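Local coordinates for macrophomate synthase intermolecular Diels-Alderase (Macrophoma commelinae, PDB 1IZC), which is a TIM-barrel enzyme of the HpcH/HpaI aldolase/citrate lyase family that binds a magnesium ion and pyruvic acid, at residues 153-156 with 157-160; 165-168 with 169-172; 85-88 with 89-93; 19-22 with 23-26; 134-137 with 138-142. The protein carries 1 engineered substitution. All coordinates share one frame; numbering follows the deposited sequence.

Contact 1. Residues 153-156 with 157-160; sequences TFSP and GIAD
The carbonyl oxygen of Ser155 accepts two backbone N-H groups at once. Ala159 N approaches Ser155 O in the carbonyl plane at 2.8 Å, with an N-H...O angle of 166°; Ile158 N lies 3.0 Å from Ser155 O and is tilted out of that plane. The return bond from Ser155 N to Ala159 O (3.0 Å) is almost straight, although its donor sits above the Ala159 carbonyl plane. Two residues thus face one, which makes a classic beta bulge around a single antiparallel hydrogen-bonded pair. Asp160 ties in the far end of the loop: its CG stands between backbone N and carbonyl carbon (chi1 59°), and Gly157 N meets Asp160 OD2 from above the carboxylate plane at 2.8 Å. The ring of Phe154 passes obliquely by, CD2 being 4.0 Å from Asp160 CB, with ring and carboxylate planes 23° apart. In a second side-chain contact, Ser155 OG lies 3.6 Å from Ile158 CB; its hydrogen bond is to Ser281 OG of the second subunit. This loop runs between helix 129-139 and helix 171-177, with Phe154 against Phe149, Pro156 on Trp278 of the second subunit and Ile158 on Thr62 of the third.

Contact 2. Residues 165-168 with 169-172; sequences PNDP and YNVA
With CG swung opposite its backbone N (chi1 -173°), Asp167 reaches forward to the first turn of helix 171-177 and meets Ala172. Ala172 N donates to Asp167 OD1 at 2.9 Å; the bond is nearly straight (172°) and arrives on the syn side of the carboxylate, somewhat out of its plane. The methyl of the same residue lies against the carboxylate, Ala172 CB being 3.4 Å from Asp167 OD2. Water 1 extends the grip by donating to Asp167 OD1 at 2.6 Å and accepting from Tyr169 N at 2.9 Å. The other carboxylate oxygen is held by Ser162 OG. Along the backbone, Asn170 N bonds to Asp167 O at 3.0 Å, closing a type I beta turn over Pro168 and Tyr169. Tyr169 has CG beside its backbone N (chi1 -55°), which lays the ring so that Pro168 O sits over one face and Tyr169 CE1 is 3.6 Å from Pro168 CB. Water 2 joins Pro168 O to Asn170 ND2, donating to the first and accepting from the second. Asn170 stands at the N-cap position without a capping bond from its side chain, whose OD1 bonds instead to Thr173 OG1. The carboxylate at the helix N terminus probably interacts favourably with the helix dipole. The arrangement is that of a beta turn leading into a helix, its first turn held by an aspartate carboxylate.

Contact 3. Residues 85-88 with 89-93; sequences IHAA and QHHSE
Ile85 O accepts Gln89 N at 3.3 Å, in a nearly straight bond of 167°. The side chain of Ile85 leads away from residues 89-93 to Val98 and Val100 of strand 97-101, and Gln89 sends its amide to Tyr24 O. At His86 the next contact is between rings: an edge of His90 is directed to the face of His86 in an offset edge-to-face pair, with centroids 5.7 Å apart and planes at 67°. His86 ND1 bonds to Lys57 of the third subunit, whose His91 stacks on His90. Ala87 O follows with a shorter helical bond, 2.8 Å from His91 N, and the CB of His91 packs 3.2 Å from Ala87 O. Ala88 O receives a side-chain donor instead: Ser92 OG, set between its own backbone N and carbonyl carbon (chi1 65°), folds back to give an in-plane bond of 2.7 Å to Ala88 O. The same hydroxyl oxygen is engaged by Ser96 N. Glu93 N then bonds to His90 O at 3.0 Å. The positive phi of Glu93, with two bonds back into the last turn, makes a Schellman motif, which ends helix 78-91 of a beta-alpha-beta unit in the TIM barrel.

Contact 4. Residues 19-22 with 23-26; sequences SAML and TYPG
The direct hydrogen bond across this contact joins Met21 and Tyr24: Tyr24 N donates to Met21 O at 3.0 Å with an N-H...O angle of 153°. The donor lies well above the carbonyl plane, and the bond closes the turn over Leu22 and Thr23. A second polar link is made through solvent. Water 3 accepts from Ser19 N at 2.9 Å and donates to Tyr24 O at 2.9 Å, bridging the chain on its way into and out of the turn.

Apolar contact is carried by Met21 and Tyr24, whose side chains run alongside one another in the same direction. The thioether bends at its last torsion (chi3 -58°), and this brings the terminal methyl CE obliquely to the ring, 3.5 Å from Tyr24 CE1. Other van der Waals contacts are smaller. Thr23 OG1 lies 3.7 Å from Met21 CB, and Ser19 CB rests 3.5 Å from Pro25 O while its OG is 3.9 Å from Tyr24 CB.

Beyond the two segments, Tyr24 OH bonds to Thr153 OG1 and Pro25 O accepts from His177 ND1. Leu22 and Thr23 pack on His90; Leu22 also touches Glu93 of the third subunit, and Thr23 touches His91 of that subunit. Geometrically this is a type I beta turn from Met21 to Tyr24, in the N-terminal segment that leads to helix 28-37 and lies against the barrel's helix 78-91.

Contact 5. Residues 134-137 with 138-142; sequences EFVK and EMYYG
Met139 lies close to the Phe135 carbonyl, its CB and CG each 3.2 Å from Phe135 O, whereas the charged side chains of Glu134 and Lys137 occupy the outer side of the same helical turns. Met139 N is 2.8 Å from Phe135 O, nearly along the C=O axis, though the N-H is bent from that line (136°). Met139 SD lies at the edge of the Phe135 ring, near its plane, and 4.1 Å from Phe135 CB. Val136 O accepts Tyr140 N at 3.2 Å and, weakly, Met139 N. Tyr140 has CG beside its backbone N (chi1 -58°), which turns the ring edge to the same oxygen: CD1 is 3.5 Å from Val136 O and 4.1 Å from Val136 CG1.

The outer side is looser. Glu138 N to Glu134 O is a weak bond of 3.3 Å, and Glu134, exposed, uses OE2 for a 2.7 Å salt bridge with Lys137 NZ, met on the syn side. Glu138 curls at chi2 and carries its carboxylate to Arg146. Tyr140 is the first residue beyond helix 129-139. The helix end packs on helix 107-116, where Met139 touches Leu110 and Leu114, and on strand 179-184, where Val136, Met139 and Tyr140 meet Ile180.

From the N terminus the contacts follow in the order 4, 3, 5, 1, 2; each is local and in series, so none nests within another or crosses it. Contact 4 turns the N-terminal segment before helix 28-37, contacts 3 and 5 close the ends of helices 78-91 and 129-139, contact 1 folds back a loop, and contact 2 opens helix 171-177. Spatially, contact 4 connects several of them: Tyr24 touches Phe154 and Asn170, and its carbonyl meets Gln89. Phe154 and Tyr169 join contacts 1 and 2, and Val171 on Tyr141 joins contacts 2 and 5. Contacts 1, 3 and 4 all reach the third subunit; 1, 2 and 5 reach the second.

Contact 1. Residues 153-156 with 157-160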
loop_
_atom_site.group_PDB
_atom_site.type_symbol
_atom_site.label_atom_id
_atom_site.label_comp_id
_atom_site.label_asym_id
_atom_site.label_seq_id
_atom_site.Cartn_x
_atom_site.Cartn_y
_atom_site.Cartn_z
ATOM N N THR A 153 21.227 5.443 1.233
ATOM C CA THR A 153 20.740 6.823 1.293
ATOM C C THR A 153 21.358 7.745 0.256
ATOM O O THR A 153 20.831 8.824 -0.021
ATOM C CB THR A 153 21.013 7.441 2.669
ATOM O OG1 THR A 153 22.424 7.407 2.929
ATOM C CG2 THR A 153 20.279 6.664 3.758
ATOM N N PHE A 154 22.478 7.323 -0.314
ATOM C CA PHE A 154 23.172 8.142 -1.298
ATOM C C PHE A 154 23.809 7.269 -2.363
ATOM O O PHE A 154 23.668 6.052 -2.348
ATOM C CB PHE A 154 24.253 8.969 -0.607
ATOM C CG PHE A 154 25.376 8.139 -0.038
ATOM C CD1 PHE A 154 25.143 7.253 1.010
ATOM C CD2 PHE A 154 26.656 8.211 -0.580
ATOM C CE1 PHE A 154 26.167 6.450 1.508
ATOM C CE2 PHE A 154 27.690 7.408 -0.087
ATOM C CZ PHE A 154 27.441 6.526 0.961
ATOM N N SER A 155 24.511 7.903 -3.292
ATOM C CA SER A 155 25.180 7.179 -4.360
ATOM C C SER A 155 26.547 7.817 -4.550
ATOM O O SER A 155 26.656 8.947 -5.015
ATOM C CB SER A 155 24.376 7.274 -5.657
ATOM O OG SER A 155 24.981 6.480 -6.659
ATOM N N PRO A 156 27.613 7.098 -4.174
ATOM C CA PRO A 156 28.985 7.601 -4.299
ATOM C C PRO A 156 29.320 8.171 -5.674
ATOM O O PRO A 156 29.136 7.491 -6.688
ATOM C CB PRO A 156 29.831 6.368 -3.963
ATOM C CG PRO A 156 28.986 5.673 -2.952
ATOM C CD PRO A 156 27.603 5.751 -3.582
ATOM N N GLY A 157 29.796 9.419 -5.686
ATOM C CA GLY A 157 30.186 10.107 -6.910
ATOM C C GLY A 157 29.062 10.580 -7.813
ATOM O O GLY A 157 29.308 11.166 -8.874
ATOM N N ILE A 158 27.828 10.353 -7.370
ATOM C CA ILE A 158 26.637 10.683 -8.143
ATOM C C ILE A 158 25.665 11.558 -7.364
ATOM O O ILE A 158 25.217 12.590 -7.857
ATOM C CB ILE A 158 25.955 9.363 -8.581
ATOM C CG1 ILE A 158 26.865 8.646 -9.580
ATOM C CG2 ILE A 158 24.557 9.627 -9.144
ATOM C CD1 ILE A 158 26.456 7.224 -9.878
ATOM N N ALA A 159 25.331 11.127 -6.153
ATOM C CA ALA A 159 24.436 11.879 -5.284
ATOM C C ALA A 159 25.020 11.765 -3.885
ATOM O O ALA A 159 24.642 10.881 -3.123
ATOM C CB ALA A 159 23.017 11.284 -5.327
ATOM N N ASP A 160 25.966 12.647 -3.571
ATOM C CA ASP A 160 26.634 12.640 -2.273
ATOM C C ASP A 160 27.100 14.023 -1.837
ATOM O O ASP A 160 28.014 14.151 -1.022
ATOM C CB ASP A 160 27.840 11.680 -2.300
ATOM C CG ASP A 160 28.888 12.054 -3.366
ATOM O OD1 ASP A 160 28.777 13.134 -3.986
ATOM O OD2 ASP A 160 29.846 11.260 -3.567
#

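Contact 2. Residues 165-168 with 169-172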
loop_
_atom_site.group_PDB
_atom_site.type_symbol
_atom_site.label_atom_id
_atom_site.label_comp_id
_atom_site.label_asym_id
_atom_site.label_seq_id
_atom_site.Cartn_x
_atom_site.Cartn_y
_atom_site.Cartn_z
ATOM N N PRO A 165 33.304 20.272 3.852
ATOM C CA PRO A 165 34.469 19.865 3.053
ATOM C C PRO A 165 34.791 18.384 3.202
ATOM O O PRO A 165 34.666 17.826 4.293
ATOM C CB PRO A 165 35.609 20.726 3.615
ATOM C CG PRO A 165 34.922 21.859 4.302
ATOM C CD PRO A 165 33.694 21.228 4.902
ATOM N N ASN A 166 35.217 17.761 2.104
ATOM C CA ASN A 166 35.588 16.348 2.092
ATOM C C ASN A 166 34.669 15.523 2.972
ATOM O O ASN A 166 35.124 14.786 3.849
ATOM C CB ASN A 166 37.032 16.183 2.577
ATOM C CG ASN A 166 37.989 17.115 1.866
ATOM O OD1 ASN A 166 38.168 17.033 0.647
ATOM N ND2 ASN A 166 38.609 18.015 2.623
ATOM N N ASP A 167 33.371 15.640 2.718
ATOM C CA ASP A 167 32.371 14.926 3.500
ATOM C C ASP A 167 31.465 14.134 2.555
ATOM O O ASP A 167 30.246 14.309 2.564
ATOM C CB ASP A 167 31.570 15.959 4.302
ATOM C CG ASP A 167 30.613 15.330 5.294
ATOM O OD1 ASP A 167 31.011 14.370 5.977
ATOM O OD2 ASP A 167 29.464 15.819 5.393
ATOM N N PRO A 168 32.058 13.239 1.737
ATOM C CA PRO A 168 31.376 12.385 0.749
ATOM C C PRO A 168 30.312 11.454 1.324
ATOM O O PRO A 168 29.447 10.954 0.597
ATOM C CB PRO A 168 32.527 11.586 0.123
ATOM C CG PRO A 168 33.719 12.442 0.345
ATOM C CD PRO A 168 33.499 12.937 1.748
ATOM N N TYR A 169 30.377 11.214 2.625
ATOM C CA TYR A 169 29.422 10.332 3.260
ATOM C C TYR A 169 28.444 11.074 4.152
ATOM O O TYR A 169 27.597 10.472 4.813
ATOM C CB TYR A 169 30.190 9.261 4.016
ATOM C CG TYR A 169 31.132 8.564 3.065
ATOM C CD1 TYR A 169 32.429 9.045 2.854
ATOM C CD2 TYR A 169 30.686 7.503 2.276
ATOM C CE1 TYR A 169 33.257 8.490 1.871
ATOM C CE2 TYR A 169 31.498 6.944 1.290
ATOM C CZ TYR A 169 32.781 7.442 1.090
ATOM O OH TYR A 169 33.571 6.907 0.092
ATOM N N ASN A 170 28.570 12.394 4.148
ATOM C CA ASN A 170 27.700 13.260 4.923
ATOM C C ASN A 170 27.692 12.954 6.415
ATOM O O ASN A 170 26.704 13.162 7.113
ATOM C CB ASN A 170 26.280 13.216 4.324
ATOM C CG ASN A 170 26.087 14.263 3.229
ATOM O OD1 ASN A 170 25.874 15.431 3.525
ATOM N ND2 ASN A 170 26.187 13.848 1.960
ATOM N N VAL A 171 28.815 12.453 6.909
ATOM C CA VAL A 171 28.938 12.176 8.328
ATOM C C VAL A 171 28.952 13.504 9.089
ATOM O O VAL A 171 28.395 13.607 10.176
ATOM C CB VAL A 171 30.244 11.399 8.622
ATOM C CG1 VAL A 171 30.597 11.498 10.099
ATOM C CG2 VAL A 171 30.062 9.943 8.227
ATOM N N ALA A 172 29.588 14.522 8.516
ATOM C CA ALA A 172 29.655 15.828 9.166
ATOM C C ALA A 172 28.265 16.454 9.175
ATOM O O ALA A 172 27.836 17.058 10.161
ATOM C CB ALA A 172 30.643 16.746 8.422
HETATM O O HOH W 1 31.717 12.050 5.114
HETATM O O HOH W 2 26.647 11.090 1.287
#

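Contact 3. Residues 85-88 with 89-93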
loop_
_atom_site.group_PDB
_atom_site.type_symbol
_atom_site.label_atom_id
_atom_site.label_comp_id
_atom_site.label_asym_id
_atom_site.label_seq_id
_atom_site.Cartn_x
_atom_site.Cartn_y
_atom_site.Cartn_z
ATOM N N ILE A 85 9.010 12.019 5.473
ATOM C CA ILE A 85 10.140 12.882 5.806
ATOM C C ILE A 85 10.704 13.491 4.514
ATOM O O ILE A 85 10.954 14.701 4.447
ATOM C CB ILE A 85 11.214 12.097 6.578
ATOM C CG1 ILE A 85 10.636 11.689 7.946
ATOM C CG2 ILE A 85 12.472 12.975 6.782
ATOM C CD1 ILE A 85 11.523 10.709 8.743
ATOM N N HIS A 86 10.882 12.660 3.490
ATOM C CA HIS A 86 11.367 13.150 2.197
ATOM C C HIS A 86 10.388 14.198 1.661
ATOM O O HIS A 86 10.794 15.255 1.204
ATOM C CB HIS A 86 11.432 12.035 1.154
ATOM C CG HIS A 86 12.681 11.211 1.209
ATOM N ND1 HIS A 86 12.919 10.178 0.331
ATOM C CD2 HIS A 86 13.763 11.278 2.022
ATOM C CE1 HIS A 86 14.098 9.643 0.598
ATOM N NE2 HIS A 86 14.631 10.294 1.619
ATOM N N ALA A 87 9.096 13.892 1.693
ATOM C CA ALA A 87 8.120 14.855 1.161
ATOM C C ALA A 87 8.142 16.202 1.889
ATOM O O ALA A 87 8.041 17.262 1.251
ATOM C CB ALA A 87 6.713 14.259 1.201
ATOM N N ALA A 88 8.262 16.180 3.213
ATOM C CA ALA A 88 8.300 17.440 3.966
ATOM C C ALA A 88 9.443 18.334 3.496
ATOM O O ALA A 88 9.265 19.536 3.281
ATOM C CB ALA A 88 8.454 17.164 5.468
ATOM N N GLN A 89 10.628 17.758 3.351
ATOM C CA GLN A 89 11.757 18.554 2.931
ATOM C C GLN A 89 11.755 18.911 1.451
ATOM O O GLN A 89 12.115 20.020 1.093
ATOM C CB GLN A 89 13.073 17.858 3.316
ATOM C CG GLN A 89 13.302 17.855 4.826
ATOM C CD GLN A 89 14.780 17.867 5.216
ATOM O OE1 GLN A 89 15.263 18.811 5.856
ATOM N NE2 GLN A 89 15.495 16.817 4.846
ATOM N N HIS A 90 11.321 17.995 0.590
ATOM C CA HIS A 90 11.333 18.288 -0.847
ATOM C C HIS A 90 10.206 19.214 -1.292
ATOM O O HIS A 90 10.442 20.123 -2.082
ATOM C CB HIS A 90 11.287 16.977 -1.659
ATOM C CG HIS A 90 12.538 16.151 -1.558
ATOM N ND1 HIS A 90 13.526 16.171 -2.522
ATOM C CD2 HIS A 90 12.978 15.311 -0.588
ATOM C CE1 HIS A 90 14.520 15.381 -2.147
ATOM N NE2 HIS A 90 14.211 14.851 -0.980
ATOM N N HIS A 91 8.989 19.005 -0.786
ATOM C CA HIS A 91 7.866 19.852 -1.176
ATOM C C HIS A 91 7.868 21.258 -0.552
ATOM O O HIS A 91 7.057 22.118 -0.923
ATOM C CB HIS A 91 6.549 19.114 -0.920
ATOM C CG HIS A 91 6.236 18.080 -1.961
ATOM N ND1 HIS A 91 7.050 16.992 -2.213
ATOM C CD2 HIS A 91 5.216 17.995 -2.848
ATOM C CE1 HIS A 91 6.542 16.284 -3.211
ATOM N NE2 HIS A 91 5.431 16.874 -3.615
ATOM N N SER A 92 8.777 21.494 0.393
ATOM C CA SER A 92 8.938 22.828 0.984
ATOM C C SER A 92 10.266 23.373 0.431
ATOM O O SER A 92 10.706 24.470 0.799
ATOM C CB SER A 92 9.053 22.758 2.509
ATOM O OG SER A 92 10.238 22.071 2.879
ATOM N N GLU A 93 10.882 22.591 -0.454
ATOM C CA GLU A 93 12.185 22.889 -1.069
ATOM C C GLU A 93 13.226 23.264 -0.027
ATOM O O GLU A 93 14.005 24.199 -0.204
ATOM C CB GLU A 93 12.074 23.978 -2.151
ATOM C CG GLU A 93 11.205 23.513 -3.324
ATOM C CD GLU A 93 11.429 24.301 -4.604
ATOM O OE1 GLU A 93 12.581 24.329 -5.081
ATOM O OE2 GLU A 93 10.452 24.877 -5.131
#

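Contact 4. Residues 19-22 with 23-26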
loop_
_atom_site.group_PDB
_atom_site.type_symbol
_atom_site.label_atom_id
_atom_site.label_comp_id
_atom_site.label_asym_id
_atom_site.label_seq_id
_atom_site.Cartn_x
_atom_site.Cartn_y
_atom_site.Cartn_z
ATOM N N SER A 19 20.316 21.342 3.570
ATOM C CA SER A 19 21.603 20.710 3.279
ATOM C C SER A 19 21.834 20.757 1.769
ATOM O O SER A 19 20.985 21.252 1.027
ATOM C CB SER A 19 21.601 19.256 3.749
ATOM O OG SER A 19 22.904 18.713 3.674
ATOM N N ALA A 20 22.973 20.241 1.313
ATOM C CA ALA A 20 23.277 20.244 -0.116
ATOM C C ALA A 20 22.245 19.408 -0.869
ATOM O O ALA A 20 21.918 19.705 -2.011
ATOM C CB ALA A 20 24.679 19.694 -0.366
ATOM N N MET A 21 21.764 18.345 -0.230
ATOM C CA MET A 21 20.746 17.481 -0.835
ATOM C C MET A 21 19.579 17.376 0.132
ATOM O O MET A 21 19.771 17.209 1.340
ATOM C CB MET A 21 21.317 16.097 -1.134
ATOM C CG MET A 21 22.534 16.145 -2.066
ATOM S SD MET A 21 22.941 14.542 -2.745
ATOM C CE MET A 21 23.211 13.608 -1.260
ATOM N N LEU A 22 18.365 17.445 -0.400
ATOM C CA LEU A 22 17.181 17.428 0.453
ATOM C C LEU A 22 16.829 16.080 1.069
ATOM O O LEU A 22 15.852 15.969 1.809
ATOM C CB LEU A 22 15.992 18.019 -0.311
ATOM C CG LEU A 22 16.204 19.481 -0.735
ATOM C CD1 LEU A 22 14.997 19.939 -1.539
ATOM C CD2 LEU A 22 16.405 20.381 0.483
ATOM N N THR A 23 17.639 15.071 0.762
ATOM C CA THR A 23 17.499 13.734 1.327
ATOM C C THR A 23 18.284 13.685 2.639
ATOM O O THR A 23 18.287 12.668 3.339
ATOM C CB THR A 23 18.075 12.666 0.389
ATOM O OG1 THR A 23 19.346 13.110 -0.101
ATOM C CG2 THR A 23 17.132 12.414 -0.782
ATOM N N TYR A 24 18.953 14.791 2.959
ATOM C CA TYR A 24 19.730 14.899 4.196
ATOM C C TYR A 24 19.124 15.962 5.101
ATOM O O TYR A 24 18.473 16.896 4.629
ATOM C CB TYR A 24 21.200 15.206 3.892
ATOM C CG TYR A 24 21.953 13.955 3.543
ATOM C CD1 TYR A 24 22.013 13.490 2.233
ATOM C CD2 TYR A 24 22.523 13.171 4.545
ATOM C CE1 TYR A 24 22.623 12.269 1.930
ATOM C CE2 TYR A 24 23.129 11.953 4.254
ATOM C CZ TYR A 24 23.178 11.506 2.943
ATOM O OH TYR A 24 23.799 10.303 2.644
ATOM N N PRO A 25 19.337 15.843 6.423
ATOM C CA PRO A 25 18.760 16.832 7.334
ATOM C C PRO A 25 19.250 18.256 7.193
ATOM O O PRO A 25 20.440 18.500 6.988
ATOM C CB PRO A 25 19.094 16.274 8.716
ATOM C CG PRO A 25 20.453 15.670 8.493
ATOM C CD PRO A 25 20.250 14.935 7.142
ATOM N N GLY A 26 18.311 19.190 7.300
ATOM C CA GLY A 26 18.655 20.596 7.264
ATOM C C GLY A 26 19.282 20.912 8.613
ATOM O O GLY A 26 19.220 20.096 9.543
HETATM O O HOH W 3 18.037 19.555 3.653
#

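Contact 5. Residues 134-137 with 138-142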
loop_
_atom_site.group_PDB
_atom_site.type_symbol
_atom_site.label_atom_id
_atom_site.label_comp_id
_atom_site.label_asym_id
_atom_site.label_seq_id
_atom_site.Cartn_x
_atom_site.Cartn_y
_atom_site.Cartn_z
ATOM N N GLU A 134 21.560 6.724 25.502
ATOM C CA GLU A 134 21.354 5.573 24.631
ATOM C C GLU A 134 20.963 6.108 23.258
ATOM O O GLU A 134 21.331 5.533 22.228
ATOM C CB GLU A 134 20.265 4.650 25.182
ATOM C CG GLU A 134 20.751 3.796 26.340
ATOM C CD GLU A 134 22.011 3.004 25.991
ATOM O OE1 GLU A 134 21.972 2.188 25.040
ATOM O OE2 GLU A 134 23.043 3.203 26.666
ATOM N N PHE A 135 20.227 7.219 23.234
ATOM C CA PHE A 135 19.850 7.808 21.952
ATOM C C PHE A 135 21.056 8.479 21.313
ATOM O O PHE A 135 21.223 8.450 20.098
ATOM C CB PHE A 135 18.704 8.826 22.097
ATOM C CG PHE A 135 17.340 8.202 21.983
ATOM C CD1 PHE A 135 16.749 7.578 23.084
ATOM C CD2 PHE A 135 16.687 8.162 20.757
ATOM C CE1 PHE A 135 15.528 6.912 22.958
ATOM C CE2 PHE A 135 15.458 7.497 20.620
ATOM C CZ PHE A 135 14.884 6.873 21.713
ATOM N N VAL A 136 21.909 9.093 22.122
ATOM C CA VAL A 136 23.089 9.712 21.539
ATOM C C VAL A 136 23.893 8.637 20.800
ATOM O O VAL A 136 24.350 8.854 19.674
ATOM C CB VAL A 136 23.952 10.371 22.622
ATOM C CG1 VAL A 136 25.257 10.909 22.018
ATOM C CG2 VAL A 136 23.172 11.498 23.265
ATOM N N LYS A 137 24.041 7.464 21.413
ATOM C CA LYS A 137 24.801 6.385 20.778
ATOM C C LYS A 137 24.241 5.985 19.418
ATOM O O LYS A 137 24.997 5.742 18.476
ATOM C CB LYS A 137 24.837 5.134 21.672
ATOM C CG LYS A 137 25.590 5.298 22.985
ATOM C CD LYS A 137 25.461 4.025 23.822
ATOM C CE LYS A 137 26.062 4.195 25.216
ATOM N NZ LYS A 137 25.721 3.029 26.092
ATOM N N GLU A 138 22.916 5.921 19.310
ATOM C CA GLU A 138 22.287 5.509 18.058
ATOM C C GLU A 138 22.083 6.618 17.031
ATOM O O GLU A 138 21.909 6.341 15.840
ATOM C CB GLU A 138 20.929 4.862 18.349
ATOM C CG GLU A 138 20.998 3.576 19.165
ATOM C CD GLU A 138 21.859 2.519 18.500
ATOM O OE1 GLU A 138 21.697 2.300 17.277
ATOM O OE2 GLU A 138 22.694 1.903 19.196
ATOM N N MET A 139 22.110 7.864 17.485
ATOM C CA MET A 139 21.859 9.008 16.611
ATOM C C MET A 139 23.048 9.632 15.916
ATOM O O MET A 139 22.907 10.294 14.884
ATOM C CB MET A 139 21.157 10.104 17.402
ATOM C CG MET A 139 19.695 9.830 17.686
ATOM S SD MET A 139 18.926 11.109 18.694
ATOM C CE MET A 139 19.061 12.554 17.564
ATOM N N TYR A 140 24.227 9.442 16.482
ATOM C CA TYR A 140 25.400 10.066 15.910
ATOM C C TYR A 140 26.489 9.074 15.588
ATOM O O TYR A 140 26.650 8.065 16.276
ATOM C CB TYR A 140 25.938 11.134 16.876
ATOM C CG TYR A 140 24.928 12.216 17.208
ATOM C CD1 TYR A 140 24.088 12.102 18.318
ATOM C CD2 TYR A 140 24.790 13.338 16.389
ATOM C CE1 TYR A 140 23.130 13.082 18.606
ATOM C CE2 TYR A 140 23.835 14.319 16.662
ATOM C CZ TYR A 140 23.009 14.187 17.772
ATOM O OH TYR A 140 22.064 15.164 18.023
ATOM N N TYR A 141 27.229 9.369 14.526
ATOM C CA TYR A 141 28.340 8.522 14.112
ATOM C C TYR A 141 29.524 8.733 15.043
ATOM O O TYR A 141 29.605 9.742 15.739
ATOM C CB TYR A 141 28.785 8.896 12.699
ATOM C CG TYR A 141 27.721 8.699 11.655
ATOM C CD1 TYR A 141 27.317 7.421 11.289
ATOM C CD2 TYR A 141 27.128 9.790 11.025
ATOM C CE1 TYR A 141 26.348 7.227 10.313
ATOM C CE2 TYR A 141 26.158 9.607 10.049
ATOM C CZ TYR A 141 25.778 8.330 9.700
ATOM O OH TYR A 141 24.842 8.155 8.716
ATOM N N GLY A 142 30.430 7.767 15.061
ATOM C CA GLY A 142 31.623 7.920 15.870
ATOM C C GLY A 142 32.327 9.161 15.350
ATOM O O GLY A 142 32.200 9.498 14.169
#